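Local coordinates for protein ferritin (Mycoplasma penetrans, PDB 7DIE) that probably oxidises ferrous iron and stores it in the ferric form, assembling from four-helix-bundle subunits into a 24-chain ferritin shell, at residues K8-V16 with I115-T124; D55-L64 with R127-D138. All coordinates share one frame; numbering follows the deposited sequence. Where two conformers were deposited one is given.

Interaction 1 of 2, residues K8-V16 with I115-T124; sequences KDERIMDLV and ISLLAKDFET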
loop_
_atom_site.group_PDB
_atom_site.type_symbol
_atom_site.label_atom_id
_atom_site.label_comp_id
_atom_site.label_asym_id
_atom_site.label_seq_id
_atom_site.Cartn_x
_atom_site.Cartn_y
_atom_site.Cartn_z
ATOM N N LYS A 8 21.942 49.592 14.903
ATOM C CA LYS A 8 21.378 49.304 16.218
ATOM C C LYS A 8 22.132 50.101 17.276
ATOM O O LYS A 8 23.315 50.394 17.126
ATOM C CB LYS A 8 21.462 47.806 16.539
ATOM C CG LYS A 8 20.759 46.885 15.510
ATOM C CD LYS A 8 19.287 47.235 15.301
ATOM C CE LYS A 8 18.423 46.952 16.544
ATOM N NZ LYS A 8 17.028 47.425 16.320
ATOM N N ASP A 9 21.437 50.499 18.343
ATOM C CA ASP A 9 22.146 51.248 19.374
ATOM C C ASP A 9 22.937 50.292 20.246
ATOM O O ASP A 9 22.418 49.275 20.720
ATOM C CB ASP A 9 21.234 52.101 20.253
ATOM C CG ASP A 9 22.036 53.169 21.026
ATOM O OD1 ASP A 9 22.595 52.856 22.108
ATOM O OD2 ASP A 9 22.174 54.305 20.512
ATOM N N GLU A 10 24.196 50.643 20.468
ATOM C CA GLU A 10 25.118 49.765 21.183
ATOM C C GLU A 10 24.695 49.508 22.628
ATOM O O GLU A 10 25.014 48.448 23.165
ATOM C CB GLU A 10 26.546 50.318 21.152
ATOM C CG GLU A 10 27.579 49.303 21.647
ATOM C CD GLU A 10 29.019 49.681 21.334
ATOM O OE1 GLU A 10 29.591 49.118 20.370
ATOM O OE2 GLU A 10 29.574 50.537 22.063
ATOM N N ARG A 11 23.950 50.413 23.225
ATOM C CA ARG A 11 23.464 50.178 24.557
ATOM C C ARG A 11 22.501 48.998 24.622
ATOM O O ARG A 11 22.612 48.189 25.491
ATOM C CB ARG A 11 22.727 51.372 25.078
ATOM C CG ARG A 11 23.635 52.431 25.592
ATOM C CD ARG A 11 24.257 51.967 26.863
ATOM N NE ARG A 11 25.180 52.969 27.295
ATOM C CZ ARG A 11 25.374 53.316 28.557
ATOM N NH1 ARG A 11 26.243 54.268 28.819
ATOM N NH2 ARG A 11 24.721 52.697 29.537
ATOM N N ILE A 12 21.559 48.948 23.699
ATOM C CA ILE A 12 20.570 47.892 23.679
ATOM C C ILE A 12 21.235 46.590 23.266
ATOM O O ILE A 12 20.964 45.533 23.848
ATOM C CB ILE A 12 19.391 48.272 22.766
ATOM C CG1 ILE A 12 18.839 49.642 23.175
ATOM C CG2 ILE A 12 18.317 47.168 22.802
ATOM C CD1 ILE A 12 18.347 49.698 24.606
ATOM N N MET A 13 22.155 46.650 22.295
ATOM C CA MET A 13 22.815 45.415 21.863
ATOM C C MET A 13 23.703 44.849 22.965
ATOM O O MET A 13 23.809 43.626 23.116
ATOM C CB MET A 13 23.617 45.649 20.584
ATOM C CG MET A 13 22.774 46.022 19.396
ATOM S SD MET A 13 21.528 44.790 18.941
ATOM C CE MET A 13 20.098 45.367 19.686
ATOM N N ASP A 14 24.348 45.716 23.750
ATOM C CA ASP A 14 25.094 45.224 24.903
ATOM C C ASP A 14 24.180 44.518 25.896
ATOM O O ASP A 14 24.591 43.547 26.537
ATOM C CB ASP A 14 25.821 46.372 25.605
ATOM C CG ASP A 14 27.074 46.809 24.877
ATOM O OD1 ASP A 14 27.478 46.167 23.879
ATOM O OD2 ASP A 14 27.660 47.814 25.320
ATOM N N LEU A 15 22.950 45.019 26.077
ATOM C CA LEU A 15 22.004 44.336 26.958
ATOM C C LEU A 15 21.597 42.977 26.396
ATOM O O LEU A 15 21.380 42.027 27.156
ATOM C CB LEU A 15 20.749 45.190 27.169
ATOM C CG LEU A 15 20.916 46.377 28.121
ATOM C CD1 LEU A 15 19.618 47.161 28.186
ATOM C CD2 LEU A 15 21.306 45.884 29.502
ATOM N N VAL A 16 21.433 42.875 25.076
ATOM C CA VAL A 16 21.126 41.571 24.480
ATOM C C VAL A 16 22.285 40.614 24.715
ATOM O O VAL A 16 22.099 39.456 25.102
ATOM C CB VAL A 16 20.813 41.717 22.981
ATOM C CG1 VAL A 16 20.659 40.334 22.339
ATOM C CG2 VAL A 16 19.540 42.547 22.763
ATOM N N ILE A 115 13.865 48.007 28.790
ATOM C CA ILE A 115 14.772 49.029 28.279
ATOM C C ILE A 115 14.682 49.112 26.761
ATOM O O ILE A 115 14.710 50.204 26.191
ATOM C CB ILE A 115 16.220 48.784 28.761
ATOM C CG1 ILE A 115 16.296 48.748 30.289
ATOM C CG2 ILE A 115 17.174 49.870 28.235
ATOM C CD1 ILE A 115 15.560 49.882 30.964
ATOM N N SER A 116 14.547 47.973 26.072
ATOM C CA SER A 116 14.450 48.056 24.614
ATOM C C SER A 116 13.204 48.831 24.193
ATOM O O SER A 116 13.256 49.651 23.267
ATOM C CB SER A 116 14.484 46.652 23.983
ATOM O OG SER A 116 13.349 45.925 24.374
ATOM N N LEU A 117 12.081 48.623 24.886
ATOM C CA LEU A 117 10.877 49.388 24.575
ATOM C C LEU A 117 11.079 50.871 24.881
ATOM O O LEU A 117 10.701 51.745 24.091
ATOM C CB LEU A 117 9.682 48.843 25.368
ATOM C CG LEU A 117 8.333 49.536 25.129
ATOM C CD1 LEU A 117 7.923 49.371 23.681
ATOM C CD2 LEU A 117 7.232 48.999 26.050
ATOM N N LEU A 118 11.650 51.165 26.049
ATOM C CA LEU A 118 11.962 52.549 26.422
ATOM C C LEU A 118 12.757 53.242 25.326
ATOM O O LEU A 118 12.482 54.391 24.955
ATOM C CB LEU A 118 12.772 52.541 27.719
ATOM C CG LEU A 118 13.224 53.899 28.236
ATOM C CD1 LEU A 118 11.980 54.719 28.542
ATOM C CD2 LEU A 118 14.094 53.693 29.458
ATOM N N ALA A 119 13.750 52.548 24.800
ATOM C CA ALA A 119 14.648 53.063 23.777
ATOM C C ALA A 119 14.049 53.030 22.390
ATOM O O ALA A 119 14.756 53.374 21.436
ATOM C CB ALA A 119 15.954 52.267 23.795
ATOM N N LYS A 120 12.776 52.631 22.258
ATOM C CA LYS A 120 12.089 52.546 20.967
ATOM C C LYS A 120 12.787 51.557 20.043
ATOM O O LYS A 120 12.734 51.684 18.815
ATOM C CB LYS A 120 11.977 53.911 20.275
ATOM C CG LYS A 120 11.637 55.063 21.187
ATOM C CD LYS A 120 10.248 54.913 21.726
ATOM C CE LYS A 120 9.742 56.228 22.327
ATOM N NZ LYS A 120 8.527 55.966 23.135
ATOM N N ASP A 121 13.466 50.573 20.622
ATOM C CA ASP A 121 14.035 49.490 19.823
ATOM C C ASP A 121 12.956 48.416 19.737
ATOM O O ASP A 121 12.908 47.488 20.534
ATOM C CB ASP A 121 15.325 48.968 20.432
ATOM C CG ASP A 121 16.000 47.921 19.551
ATOM O OD1 ASP A 121 15.381 47.466 18.567
ATOM O OD2 ASP A 121 17.149 47.568 19.829
ATOM N N PHE A 122 12.055 48.567 18.776
ATOM C CA PHE A 122 10.941 47.633 18.672
ATOM C C PHE A 122 11.362 46.301 18.087
ATOM O O PHE A 122 10.689 45.295 18.338
ATOM C CB PHE A 122 9.834 48.244 17.835
ATOM C CG PHE A 122 9.216 49.439 18.482
ATOM C CD1 PHE A 122 8.232 49.289 19.440
ATOM C CD2 PHE A 122 9.672 50.720 18.178
ATOM C CE1 PHE A 122 7.683 50.414 20.061
ATOM C CE2 PHE A 122 9.120 51.839 18.800
ATOM C CZ PHE A 122 8.136 51.678 19.735
ATOM N N GLU A 123 12.455 46.275 17.318
ATOM C CA GLU A 123 12.988 44.992 16.872
ATOM C C GLU A 123 13.426 44.147 18.063
ATOM O O GLU A 123 13.096 42.961 18.150
ATOM C CB GLU A 123 14.141 45.217 15.896
ATOM C CG GLU A 123 13.649 45.874 14.598
ATOM C CD GLU A 123 14.765 46.358 13.681
ATOM O OE1 GLU A 123 15.928 46.404 14.103
ATOM O OE2 GLU A 123 14.464 46.681 12.518
ATOM N N THR A 124 14.176 44.738 18.994
ATOM C CA THR A 124 14.616 43.971 20.157
ATOM C C THR A 124 13.440 43.628 21.068
ATOM O O THR A 124 13.345 42.499 21.576
ATOM C CB THR A 124 15.708 44.750 20.906
ATOM O OG1 THR A 124 16.841 44.902 20.043
ATOM C CG2 THR A 124 16.164 43.992 22.158
HETATM O O HOH W 1 18.698 49.542 18.864
#

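Interaction 2 of 2, residues D55-L64 with R127-D138; sequences DKQSAHMSRL and RMQWFVKDSIED. With FE (Fe (III) ion), chain G; FE (Fe (III) ion), chain H.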
loop_
_atom_site.group_PDB
_atom_site.type_symbol
_atom_site.label_atom_id
_atom_site.label_comp_id
_atom_site.label_asym_id
_atom_site.label_seq_id
_atom_site.Cartn_x
_atom_site.Cartn_y
_atom_site.Cartn_z
ATOM N N ASP A 55 18.392 22.996 26.986
ATOM C CA ASP A 55 17.373 23.897 26.454
ATOM C C ASP A 55 17.876 25.336 26.402
ATOM O O ASP A 55 17.614 26.063 25.433
ATOM C CB ASP A 55 16.092 23.820 27.292
ATOM C CG ASP A 55 15.117 24.942 26.961
ATOM O OD1 ASP A 55 14.570 24.918 25.843
ATOM O OD2 ASP A 55 14.909 25.852 27.800
ATOM N N LYS A 56 18.596 25.774 27.437
ATOM C CA LYS A 56 19.173 27.120 27.374
ATOM C C LYS A 56 20.052 27.267 26.137
ATOM O O LYS A 56 20.016 28.297 25.457
ATOM C CB LYS A 56 19.991 27.431 28.634
ATOM C CG LYS A 56 19.170 27.538 29.927
ATOM C CD LYS A 56 18.037 28.564 29.794
ATOM C CE LYS A 56 17.339 28.840 31.146
ATOM N NZ LYS A 56 16.284 29.914 31.005
ATOM N N GLN A 57 20.841 26.237 25.816
ATOM C CA GLN A 57 21.687 26.313 24.621
ATOM C C GLN A 57 20.846 26.334 23.351
ATOM O O GLN A 57 21.028 27.192 22.482
ATOM C CB GLN A 57 22.647 25.130 24.566
ATOM C CG GLN A 57 23.617 24.994 25.735
ATOM C CD GLN A 57 24.304 23.640 25.711
ATOM O OE1 GLN A 57 23.697 22.647 25.321
ATOM N NE2 GLN A 57 25.575 23.600 26.093
ATOM N N SER A 58 19.948 25.366 23.205
ATOM C CA SER A 58 19.327 25.140 21.909
ATOM C C SER A 58 18.175 26.087 21.631
ATOM O O SER A 58 17.833 26.310 20.460
ATOM C CB SER A 58 18.836 23.690 21.824
ATOM O OG SER A 58 17.741 23.509 22.702
ATOM N N ALA A 59 17.556 26.646 22.663
ATOM C CA ALA A 59 16.391 27.496 22.460
ATOM C C ALA A 59 16.638 28.956 22.819
ATOM O O ALA A 59 16.130 29.836 22.132
ATOM C CB ALA A 59 15.204 26.975 23.276
ATOM N N HIS A 60 17.421 29.238 23.864
ATOM C CA HIS A 60 17.604 30.627 24.303
ATOM C C HIS A 60 18.826 31.258 23.648
ATOM O O HIS A 60 18.704 32.223 22.889
ATOM C CB HIS A 60 17.732 30.684 25.827
ATOM C CG HIS A 60 16.493 30.240 26.542
ATOM N ND1 HIS A 60 15.730 31.093 27.310
ATOM C CD2 HIS A 60 15.873 29.036 26.586
ATOM C CE1 HIS A 60 14.702 30.429 27.813
ATOM N NE2 HIS A 60 14.756 29.182 27.379
ATOM N N MET A 61 20.009 30.704 23.924
ATOM C CA MET A 61 21.239 31.253 23.357
ATOM C C MET A 61 21.190 31.261 21.831
ATOM O O MET A 61 21.673 32.199 21.196
ATOM C CB MET A 61 22.433 30.448 23.869
ATOM C CG MET A 61 22.647 30.609 25.363
ATOM S SD MET A 61 23.466 29.231 26.193
ATOM C CE MET A 61 24.881 29.045 25.157
ATOM N N SER A 62 20.611 30.215 21.221
ATOM C CA SER A 62 20.552 30.164 19.762
ATOM C C SER A 62 19.711 31.305 19.202
ATOM O O SER A 62 20.092 31.922 18.205
ATOM C CB SER A 62 19.978 28.821 19.290
ATOM O OG SER A 62 18.635 28.671 19.731
ATOM N N ARG A 63 18.563 31.600 19.827
ATOM C CA ARG A 63 17.732 32.708 19.345
ATOM C C ARG A 63 18.445 34.048 19.517
ATOM O O ARG A 63 18.330 34.928 18.658
ATOM C CB ARG A 63 16.381 32.737 20.073
ATOM C CG ARG A 63 15.330 31.761 19.521
ATOM C CD ARG A 63 14.042 31.826 20.361
ATOM N NE ARG A 63 12.960 31.034 19.775
ATOM C CZ ARG A 63 12.874 29.710 19.862
ATOM N NH1 ARG A 63 13.807 29.009 20.518
ATOM N NH2 ARG A 63 11.857 29.077 19.288
ATOM N N LEU A 64 19.206 34.215 20.605
ATOM C CA LEU A 64 19.888 35.491 20.836
ATOM C C LEU A 64 21.014 35.704 19.837
ATOM O O LEU A 64 21.138 36.784 19.259
ATOM C CB LEU A 64 20.424 35.562 22.272
ATOM C CG LEU A 64 19.330 35.562 23.340
ATOM C CD1 LEU A 64 19.896 35.220 24.711
ATOM C CD2 LEU A 64 18.631 36.923 23.387
ATOM N N ARG A 127 11.766 40.587 19.569
ATOM C CA ARG A 127 12.535 39.361 19.783
ATOM C C ARG A 127 12.463 38.903 21.236
ATOM O O ARG A 127 12.485 37.698 21.518
ATOM C CB ARG A 127 13.999 39.568 19.344
ATOM C CG ARG A 127 14.990 38.459 19.801
ATOM C CD ARG A 127 14.788 37.113 19.035
ATOM N NE ARG A 127 13.514 36.460 19.368
ATOM C CZ ARG A 127 13.035 35.375 18.758
ATOM N NH1 ARG A 127 13.743 34.785 17.801
ATOM N NH2 ARG A 127 11.852 34.875 19.111
ATOM N N MET A 128 12.324 39.834 22.171
ATOM C CA MET A 128 12.275 39.450 23.576
ATOM C C MET A 128 10.952 38.824 23.979
ATOM O O MET A 128 10.897 38.189 25.039
ATOM C CB MET A 128 12.567 40.667 24.473
ATOM C CG MET A 128 14.028 41.159 24.363
ATOM S SD MET A 128 15.283 39.864 24.632
ATOM C CE MET A 128 14.958 39.356 26.321
ATOM N N GLN A 129 9.896 38.951 23.165
ATOM C CA GLN A 129 8.594 38.424 23.579
ATOM C C GLN A 129 8.633 36.912 23.771
ATOM O O GLN A 129 8.005 36.384 24.695
ATOM C CB GLN A 129 7.512 38.812 22.568
ATOM C CG GLN A 129 7.257 40.331 22.498
ATOM C CD GLN A 129 7.109 40.949 23.874
ATOM O OE1 GLN A 129 6.145 40.676 24.574
ATOM N NE2 GLN A 129 8.077 41.782 24.275
ATOM N N TRP A 130 9.372 36.196 22.919
ATOM C CA TRP A 130 9.519 34.754 23.121
ATOM C C TRP A 130 10.100 34.455 24.497
ATOM O O TRP A 130 9.706 33.486 25.156
ATOM C CB TRP A 130 10.417 34.145 22.030
ATOM C CG TRP A 130 10.559 32.635 22.174
ATOM C CD1 TRP A 130 9.760 31.682 21.590
ATOM C CD2 TRP A 130 11.511 31.921 22.977
ATOM N NE1 TRP A 130 10.176 30.425 21.963
ATOM C CE2 TRP A 130 11.238 30.543 22.823
ATOM C CE3 TRP A 130 12.571 32.309 23.810
ATOM C CZ2 TRP A 130 11.982 29.554 23.472
ATOM C CZ3 TRP A 130 13.309 31.320 24.459
ATOM C CH2 TRP A 130 13.007 29.961 24.283
ATOM N N PHE A 131 11.045 35.280 24.939
ATOM C CA PHE A 131 11.730 35.073 26.208
ATOM C C PHE A 131 10.857 35.460 27.379
ATOM O O PHE A 131 10.938 34.837 28.441
ATOM C CB PHE A 131 13.031 35.891 26.233
ATOM C CG PHE A 131 14.058 35.395 25.281
ATOM C CD1 PHE A 131 14.042 35.794 23.952
ATOM C CD2 PHE A 131 15.039 34.499 25.707
ATOM C CE1 PHE A 131 14.996 35.322 23.059
ATOM C CE2 PHE A 131 16.012 34.019 24.801
ATOM C CZ PHE A 131 15.982 34.424 23.487
ATOM N N VAL A 132 10.047 36.514 27.217
ATOM C CA VAL A 132 9.069 36.855 28.246
ATOM C C VAL A 132 8.177 35.652 28.528
ATOM O O VAL A 132 7.962 35.265 29.679
ATOM C CB VAL A 132 8.222 38.068 27.825
ATOM C CG1 VAL A 132 7.048 38.235 28.820
ATOM C CG2 VAL A 132 9.057 39.351 27.744
ATOM N N LYS A 133 7.648 35.038 27.469
ATOM C CA LYS A 133 6.773 33.883 27.655
ATOM C C LYS A 133 7.541 32.690 28.206
ATOM O O LYS A 133 7.105 32.046 29.169
ATOM C CB LYS A 133 6.085 33.529 26.332
ATOM C CG LYS A 133 5.001 32.449 26.446
ATOM C CD LYS A 133 4.281 32.265 25.109
ATOM C CE LYS A 133 3.180 31.211 25.193
ATOM N NZ LYS A 133 2.149 31.565 26.218
ATOM N N ASP A 134 8.698 32.378 27.619
ATOM C CA ASP A 134 9.382 31.146 27.995
ATOM C C ASP A 134 10.053 31.240 29.356
ATOM O O ASP A 134 10.218 30.212 30.017
ATOM C CB ASP A 134 10.420 30.748 26.955
ATOM C CG ASP A 134 10.772 29.265 27.049
ATOM O OD1 ASP A 134 9.902 28.442 26.759
ATOM O OD2 ASP A 134 11.891 28.935 27.446
ATOM N N SER A 135 10.468 32.438 29.794
ATOM C CA SER A 135 11.031 32.529 31.141
ATOM C C SER A 135 10.031 32.087 32.192
ATOM O O SER A 135 10.430 31.531 33.216
ATOM C CB SER A 135 11.536 33.942 31.471
ATOM O OG SER A 135 12.923 34.054 31.190
ATOM N N ILE A 136 8.741 32.340 31.970
ATOM C CA ILE A 136 7.721 31.834 32.887
ATOM C C ILE A 136 7.769 30.309 32.937
ATOM O O ILE A 136 7.743 29.698 34.014
ATOM C CB ILE A 136 6.324 32.321 32.469
ATOM C CG1 ILE A 136 6.198 33.851 32.516
ATOM C CG2 ILE A 136 5.267 31.660 33.345
ATOM C CD1 ILE A 136 4.887 34.330 31.871
ATOM N N GLU A 137 7.833 29.671 31.766
ATOM C CA GLU A 137 7.876 28.206 31.715
ATOM C C GLU A 137 9.099 27.659 32.447
ATOM O O GLU A 137 8.996 26.701 33.225
ATOM C CB GLU A 137 7.895 27.721 30.267
ATOM C CG GLU A 137 6.836 28.322 29.390
ATOM C CD GLU A 137 5.490 27.710 29.634
ATOM O OE1 GLU A 137 5.449 26.573 30.161
ATOM O OE2 GLU A 137 4.480 28.364 29.296
ATOM N N ASP A 138 10.272 28.236 32.187
ATOM C CA ASP A 138 11.488 27.711 32.805
ATOM C C ASP A 138 11.468 27.912 34.313
ATOM O O ASP A 138 11.892 27.028 35.066
ATOM C CB ASP A 138 12.737 28.367 32.207
ATOM C CG ASP A 138 13.023 27.903 30.795
ATOM O OD1 ASP A 138 12.273 27.041 30.291
ATOM O OD2 ASP A 138 13.975 28.420 30.174
HETATM FE FE FE G . 13.300 27.469 28.044
HETATM FE FE FE H . 11.739 25.173 28.622
HETATM O O HOH W 2 12.714 26.703 25.865
HETATM O O HOH W 3 16.350 34.924 16.742
HETATM O O HOH W 4 11.091 32.327 17.930
#

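Interaction 1 of 2, residues K8-V16 with I115-T124
Asp121 OD1 is gripped from the two faces of its carboxylate: Lys8 NZ bonds to it at 2.8 Å from one, and the backbone N of Thr124 from the other at 3.0 Å. The second of these is the N-cap bond of helix 122-150, while Thr124 OG1 donates to the remaining oxygen, Asp121 OD2, at 2.7 Å from above the carboxylate plane. With CG anti to the backbone N (chi1 -175°), Asp121 presents its carboxylate to both segments. The Lys8 chain, bent at chi2 and chi3, brings its ammonium on to Glu123 OE1 as well, NZ to OE1 2.7 Å, on the anti side but well out of the carboxylate plane; the other oxygen of Glu123 is held by Arg106 of a neighbouring subunit.

Further along helix 10-39 the contact turns apolar. The CD1 tip of Ile12 lies 3.6 Å from Ala119 CB and also meets Ile115 CG2, the methyl that Leu15 CD1 reaches at 3.6 Å, the leucine and isoleucine side chains crossing at about a right angle. Met13 CE comes up to Thr124 OG1, whose hydroxyl is also bonded to Tyr67, and Val16 CG2 meets Thr124 CG2. One carboxylate thus caps a helix and, with Glu123, probably helps to balance the charge of Lys8, fastening the start of helix 10-39 to the turn between helices 91-118 and 122-150, close to a subunit interface.

Interaction 2 of 2, residues D55-L64 with R127-D138
Asp55 OD2 binds an iron(III) ion at 2.3 Å, an ion that Asp134 OD2 holds from the facing helix at 2.1 Å and Asp138 chelates with both oxygens; a water that donates to Asp55 OD1 is a further ligand. The next residue, Lys56, donates through NZ to the anti lone pair of Asp138 OD2 at 2.9 Å, and Glu102 and Glu23 also pair with this ammonium; Asp138 OD1 reaches a second iron at 2.6 Å, bridging two metals. His60 gives the first iron its NE2 at 2.3 Å, its ring held between Lys56 CD on one face and, on the other, the edge of Trp130, a T-shaped pair with planes at 74°. The ND1 bond to Glu23, with the iron on NE2, helps to set the ring's rotation. Arg63, extended from CG to NE, lays its guanidinium flat on the indole of Trp130, planes 7° apart, with CZ 3.7 Å from the centroid of the five-membered ring: a cation-pi stack. Its NH1 turns back to Ala59 O, and a water links its NE to Arg127 NH2. Leu64 CG closes the row against Phe131 CZ at 3.5 Å. The three carboxylates probably offset much of the ferric charge, while the imidazole supplies a neutral nitrogen donor, within an antiparallel helix pair of the ferritin bundle.

Overall arrangement
From the N terminus, residues 8-16 lead into helix 10-39, and interaction 1 closes a long loop by joining them to the turn between helices 91-118 and 122-150. Helix 43-70 follows within that loop, and interaction 2 ties it to residues 127-138, beyond the point where interaction 1 closes. The two closures therefore cross, their segments alternating along the chain. Interaction 1 fastens one end of the four-helix bundle; interaction 2 spans its middle at the iron site. The centres of the two contacts lie about 17 Å apart. Both use helix 122-150, and they touch where Val16 CG1 packs 4.1 Å from Leu64 CD2, so the two contacts adjoin through apolar side chains.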